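Local structure of putative transcription regulator (Lactobacillus plantarum WCFS1, 3COL) at residues A20-A25 with T33-K38; I83-R88 with A135-A140. The protein is a putative transcription regulator of the TetR family that probably binds DNA through a helix-turn-helix domain and thereby controls gene expression. All coordinates share one frame; numbering follows the deposited sequence.

From the N terminus, the chain runs through helix 11-26, makes a short turn and enters helix 33-40. Contact 1 closes that turn, with only seven residues between its segments, and ties together the first two helices of the presumed DNA-binding domain. The chain then passes through helices 44-48, 54-67 and 72-78 before contact 2 opens at the start of helix 85-102. Contact 2 closes a much longer loop of 46 intervening residues, which includes helix 106-117, and joins helix 85-102 to helix 133-143. The two contacts follow in series, neither nested nor crossed, on opposite sides of the chain's centre. The centres of contact 1 and contact 2 are 39 Å apart.

Contact 1. Residues A20-A25 with T33-K38; sequences AAIILA and TTKVAK
I22 meets V36 and K35 because its CG1 branch is set anti to its own carbonyl carbon (chi1 -66°) and then runs on extended to CD1 (chi2 165°), a reach that lets one methyl bridge the space between two helices. On the other helix, V36 has CG1 anti to its backbone N, which leaves CG2 beside that N as the branch that does the touching. I22 CD1 lies 3.7 Å from V36 CG2, and the two side chains cross at about a right angle. The same methyl also rests alongside the root of K35, 4.1 Å from K35 CD and equally near K35 CB, so the lysine contributes its methylenes here and not its charge.

Both residue types suit their places. Isoleucine offers a long branch to span segments whose nearest CA atoms, those of I22 and V36, are 8.0 Å apart; the shorter valine fits a buried position where L57 of helix 54-67 also packs on it, while V31 of the connecting turn touches I22. K35 sits at the margin, where its methylenes can lie against the I22 methyl and the amine still reach elsewhere: NZ forms a salt bridge with E26 and a hydrogen bond to G30 O. That charged end thus joins the end of the first helix to the turn after it, while no hydrogen bond passes directly between 20-25 and 33-38.

With helix 44-48 packed on T33 and A37, this packing is consistent with the three-helix DNA-binding domain of the TetR family, in which helix 11-26 lies against helix 33-40, probably the first helix of the helix-turn-helix, and 44-48 is probably the second.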
loop_
_atom_site.group_PDB
_atom_site.type_symbol
_atom_site.label_atom_id
_atom_site.label_comp_id
_atom_site.label_asym_id
_atom_site.label_seq_id
_atom_site.Cartn_x
_atom_site.Cartn_y
_atom_site.Cartn_z
ATOM N N ALA A 20 -8.485 -10.478 -13.337
ATOM C CA ALA A 20 -8.113 -9.190 -12.801
ATOM C C ALA A 20 -9.338 -8.460 -12.218
ATOM O O ALA A 20 -9.245 -7.834 -11.148
ATOM C CB ALA A 20 -7.393 -8.358 -13.864
ATOM N N ALA A 21 -10.479 -8.563 -12.908
ATOM C CA ALA A 21 -11.753 -8.011 -12.417
ATOM C C ALA A 21 -12.209 -8.623 -11.104
ATOM O O ALA A 21 -12.649 -7.925 -10.210
ATOM C CB ALA A 21 -12.869 -8.152 -13.491
ATOM N N ILE A 22 -12.140 -9.943 -11.009
ATOM C CA ILE A 22 -12.480 -10.659 -9.769
ATOM C C ILE A 22 -11.570 -10.227 -8.604
ATOM O O ILE A 22 -12.042 -9.925 -7.492
ATOM C CB ILE A 22 -12.400 -12.212 -9.970
ATOM C CG1 ILE A 22 -13.477 -12.685 -10.957
ATOM C CG2 ILE A 22 -12.530 -12.943 -8.618
ATOM C CD1 ILE A 22 -13.232 -14.121 -11.496
ATOM N N ILE A 23 -10.268 -10.187 -8.864
ATOM C CA ILE A 23 -9.321 -9.675 -7.870
ATOM C C ILE A 23 -9.741 -8.287 -7.358
ATOM O O ILE A 23 -9.740 -8.046 -6.153
ATOM C CB ILE A 23 -7.848 -9.687 -8.410
ATOM C CG1 ILE A 23 -7.393 -11.151 -8.644
ATOM C CG2 ILE A 23 -6.878 -8.935 -7.453
ATOM C CD1 ILE A 23 -5.987 -11.308 -9.240
ATOM N N LEU A 24 -10.118 -7.380 -8.265
ATOM C CA LEU A 24 -10.503 -6.033 -7.849
ATOM C C LEU A 24 -11.782 -6.047 -7.010
ATOM O O LEU A 24 -11.884 -5.303 -6.039
ATOM C CB LEU A 24 -10.644 -5.105 -9.051
ATOM C CG LEU A 24 -9.357 -4.757 -9.806
ATOM C CD1 LEU A 24 -9.699 -3.949 -11.046
ATOM C CD2 LEU A 24 -8.397 -3.969 -8.919
ATOM N N ALA A 25 -12.737 -6.902 -7.380
ATOM C CA ALA A 25 -14.030 -7.015 -6.680
ATOM C C ALA A 25 -13.981 -7.871 -5.396
ATOM O O ALA A 25 -14.594 -7.513 -4.393
ATOM C CB ALA A 25 -15.117 -7.553 -7.628
ATOM N N THR A 33 -11.727 -21.077 -11.232
ATOM C CA THR A 33 -11.894 -21.410 -12.656
ATOM C C THR A 33 -13.372 -21.267 -13.083
ATOM O O THR A 33 -13.671 -20.735 -14.165
ATOM C CB THR A 33 -11.360 -22.826 -12.944
ATOM O OG1 THR A 33 -9.965 -22.871 -12.576
ATOM C CG2 THR A 33 -11.512 -23.203 -14.443
ATOM N N THR A 34 -14.289 -21.707 -12.225
ATOM C CA THR A 34 -15.726 -21.622 -12.527
ATOM C C THR A 34 -16.170 -20.170 -12.739
ATOM O O THR A 34 -16.810 -19.847 -13.750
ATOM C CB THR A 34 -16.580 -22.256 -11.413
ATOM O OG1 THR A 34 -16.345 -23.675 -11.408
ATOM C CG2 THR A 34 -18.029 -22.016 -11.667
ATOM N N LYS A 35 -15.831 -19.316 -11.774
ATOM C CA LYS A 35 -16.172 -17.895 -11.829
ATOM C C LYS A 35 -15.530 -17.237 -13.069
ATOM O O LYS A 35 -16.164 -16.421 -13.767
ATOM C CB LYS A 35 -15.696 -17.225 -10.538
ATOM C CG LYS A 35 -16.593 -16.117 -10.022
ATOM C CD LYS A 35 -15.966 -15.429 -8.794
ATOM C CE LYS A 35 -16.395 -16.121 -7.500
ATOM N NZ LYS A 35 -15.898 -15.348 -6.310
ATOM N N VAL A 36 -14.287 -17.591 -13.359
ATOM C CA VAL A 36 -13.575 -17.006 -14.509
ATOM C C VAL A 36 -14.288 -17.398 -15.800
ATOM O O VAL A 36 -14.555 -16.553 -16.655
ATOM C CB VAL A 36 -12.039 -17.407 -14.511
ATOM C CG1 VAL A 36 -11.374 -17.236 -15.908
ATOM C CG2 VAL A 36 -11.304 -16.621 -13.469
ATOM N N ALA A 37 -14.630 -18.676 -15.921
ATOM C CA ALA A 37 -15.304 -19.199 -17.090
ATOM C C ALA A 37 -16.657 -18.524 -17.314
ATOM O O ALA A 37 -16.995 -18.217 -18.447
ATOM C CB ALA A 37 -15.460 -20.719 -16.983
ATOM N N LYS A 38 -17.424 -18.310 -16.237
ATOM C CA LYS A 38 -18.722 -17.639 -16.315
ATOM C C LYS A 38 -18.584 -16.188 -16.810
ATOM O O LYS A 38 -19.337 -15.740 -17.667
ATOM C CB LYS A 38 -19.448 -17.700 -14.956
#

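Contact 2. Residues I83-R88 with A135-A140; sequences IDVTTR and ANLLTA
R88 and L137 meet at both ends of the arginine side chain, at CB and over the guanidinium. R88 CB comes first, lying 3.8 Å from L137 CD1 and 3.9 Å from L137 CD2, so both leucine methyls press on the base of the chain. R88 CG leaves anti to the carbonyl carbon (chi1 -69°), and a bend at chi3 folds the flat end back over the same leucine. R88 NE donates to I83 O at 2.9 Å, approaching from above the carbonyl plane. L137 CD1 sits over the centre of one guanidinium face, 3.9 Å from R88 CZ; leucine's forked end thus serves CB and that face together. At the tip, R88 NH1 adds a second, weak bond to I83 O, and R88 NH2 donates to L78 O at the end of helix 72-78.

Arginine suits this buried place because its flat face accepts a methyl while its N-H groups satisfy two backbone carbonyls. A methionine here would probably keep some apolar cover but leave I83 O and L78 O without these donors.

D84 is the N-cap of helix 85-102, its OD2 accepting weakly from T86 N and T87 N while T87 OG1 donates to D84 OD1. Helices 85-102 and 133-143 probably belong to the regulatory domain that follows the DNA-binding domain in TetR-family proteins.

V85, a compact apolar side chain directed toward L137, slides past it in the opposite direction, V85 CG1 lying 3.9 Å from L137 CD1. At the edge, small, exposed A140 adds a marginal contact, its CB 4.5 Å from V85 CG1.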
loop_
_atom_site.group_PDB
_atom_site.type_symbol
_atom_site.label_atom_id
_atom_site.label_comp_id
_atom_site.label_asym_id
_atom_site.label_seq_id
_atom_site.Cartn_x
_atom_site.Cartn_y
_atom_site.Cartn_z
ATOM N N ILE A 83 26.046 4.932 -16.373
ATOM C CA ILE A 83 25.125 6.042 -16.118
ATOM C C ILE A 83 25.052 6.278 -14.601
ATOM O O ILE A 83 24.960 5.331 -13.816
ATOM C CB ILE A 83 23.696 5.754 -16.657
ATOM C CG1 ILE A 83 23.730 5.370 -18.135
ATOM C CG2 ILE A 83 22.712 6.953 -16.392
ATOM C CD1 ILE A 83 24.480 6.348 -19.045
ATOM N N ASP A 84 25.119 7.530 -14.165
ATOM C CA ASP A 84 25.156 7.709 -12.726
ATOM C C ASP A 84 23.834 7.259 -12.083
ATOM O O ASP A 84 22.761 7.298 -12.707
ATOM C CB ASP A 84 25.518 9.135 -12.345
ATOM C CG ASP A 84 24.377 10.063 -12.496
ATOM O OD1 ASP A 84 24.077 10.442 -13.659
ATOM O OD2 ASP A 84 23.788 10.409 -11.450
ATOM N N VAL A 85 23.922 6.782 -10.844
ATOM C CA VAL A 85 22.756 6.162 -10.227
ATOM C C VAL A 85 21.604 7.111 -10.007
ATOM O O VAL A 85 20.460 6.677 -9.975
ATOM C CB VAL A 85 23.091 5.440 -8.901
ATOM C CG1 VAL A 85 23.966 4.240 -9.190
ATOM C CG2 VAL A 85 23.762 6.406 -7.875
ATOM N N THR A 86 21.903 8.402 -9.836
ATOM C CA THR A 86 20.894 9.418 -9.530
ATOM C C THR A 86 19.974 9.591 -10.707
ATOM O O THR A 86 18.734 9.703 -10.551
ATOM C CB THR A 86 21.566 10.793 -9.100
ATOM O OG1 THR A 86 22.160 10.626 -7.816
ATOM C CG2 THR A 86 20.551 11.947 -9.016
ATOM N N THR A 87 20.597 9.654 -11.887
ATOM C CA THR A 87 19.889 9.708 -13.167
ATOM C C THR A 87 19.018 8.426 -13.370
ATOM O O THR A 87 17.853 8.524 -13.735
ATOM C CB THR A 87 20.910 9.875 -14.332
ATOM O OG1 THR A 87 21.612 11.115 -14.154
ATOM C CG2 THR A 87 20.218 9.887 -15.710
ATOM N N ARG A 88 19.606 7.245 -13.175
ATOM C CA ARG A 88 18.874 6.000 -13.388
ATOM C C ARG A 88 17.705 5.828 -12.418
ATOM O O ARG A 88 16.681 5.317 -12.814
ATOM C CB ARG A 88 19.804 4.770 -13.289
ATOM C CG ARG A 88 20.790 4.671 -14.439
ATOM C CD ARG A 88 21.528 3.339 -14.353
ATOM N NE ARG A 88 22.741 3.449 -13.553
ATOM C CZ ARG A 88 23.376 2.424 -12.996
ATOM N NH1 ARG A 88 24.491 2.650 -12.308
ATOM N NH2 ARG A 88 22.902 1.190 -13.124
ATOM N N ALA A 135 16.891 -3.794 -7.997
ATOM C CA ALA A 135 17.484 -4.055 -6.677
ATOM C C ALA A 135 18.964 -3.744 -6.691
ATOM O O ALA A 135 19.483 -3.096 -5.770
ATOM C CB ALA A 135 17.217 -5.513 -6.215
ATOM N N ASN A 136 19.642 -4.158 -7.757
ATOM C CA ASN A 136 21.057 -3.845 -7.949
ATOM C C ASN A 136 21.337 -2.362 -8.035
ATOM O O ASN A 136 22.340 -1.868 -7.487
ATOM C CB ASN A 136 21.619 -4.570 -9.192
ATOM C CG ASN A 136 21.788 -6.074 -8.968
ATOM O OD1 ASN A 136 21.337 -6.615 -7.957
ATOM N ND2 ASN A 136 22.455 -6.747 -9.903
ATOM N N LEU A 137 20.444 -1.645 -8.704
ATOM C CA LEU A 137 20.580 -0.189 -8.827
ATOM C C LEU A 137 20.486 0.453 -7.437
ATOM O O LEU A 137 21.260 1.334 -7.112
ATOM C CB LEU A 137 19.486 0.379 -9.738
ATOM C CG LEU A 137 19.269 1.898 -9.880
ATOM C CD1 LEU A 137 20.592 2.606 -10.232
ATOM C CD2 LEU A 137 18.159 2.168 -10.949
ATOM N N LEU A 138 19.508 0.008 -6.645
ATOM C CA LEU A 138 19.273 0.604 -5.335
ATOM C C LEU A 138 20.420 0.283 -4.379
ATOM O O LEU A 138 20.937 1.171 -3.711
ATOM C CB LEU A 138 17.883 0.224 -4.778
ATOM C CG LEU A 138 16.727 0.764 -5.635
ATOM C CD1 LEU A 138 15.399 0.416 -5.042
ATOM C CD2 LEU A 138 16.805 2.265 -5.750
ATOM N N THR A 139 20.875 -0.963 -4.357
ATOM C CA THR A 139 22.031 -1.314 -3.502
ATOM C C THR A 139 23.303 -0.547 -3.873
ATOM O O THR A 139 24.056 -0.074 -2.987
ATOM C CB THR A 139 22.287 -2.863 -3.414
ATOM O OG1 THR A 139 22.670 -3.372 -4.696
ATOM C CG2 THR A 139 21.037 -3.569 -3.008
ATOM N N ALA A 140 23.533 -0.390 -5.175
ATOM C CA ALA A 140 24.665 0.409 -5.651
ATOM C C ALA A 140 24.553 1.863 -5.186
ATOM O O ALA A 140 25.521 2.444 -4.722
ATOM C CB ALA A 140 24.784 0.326 -7.173
#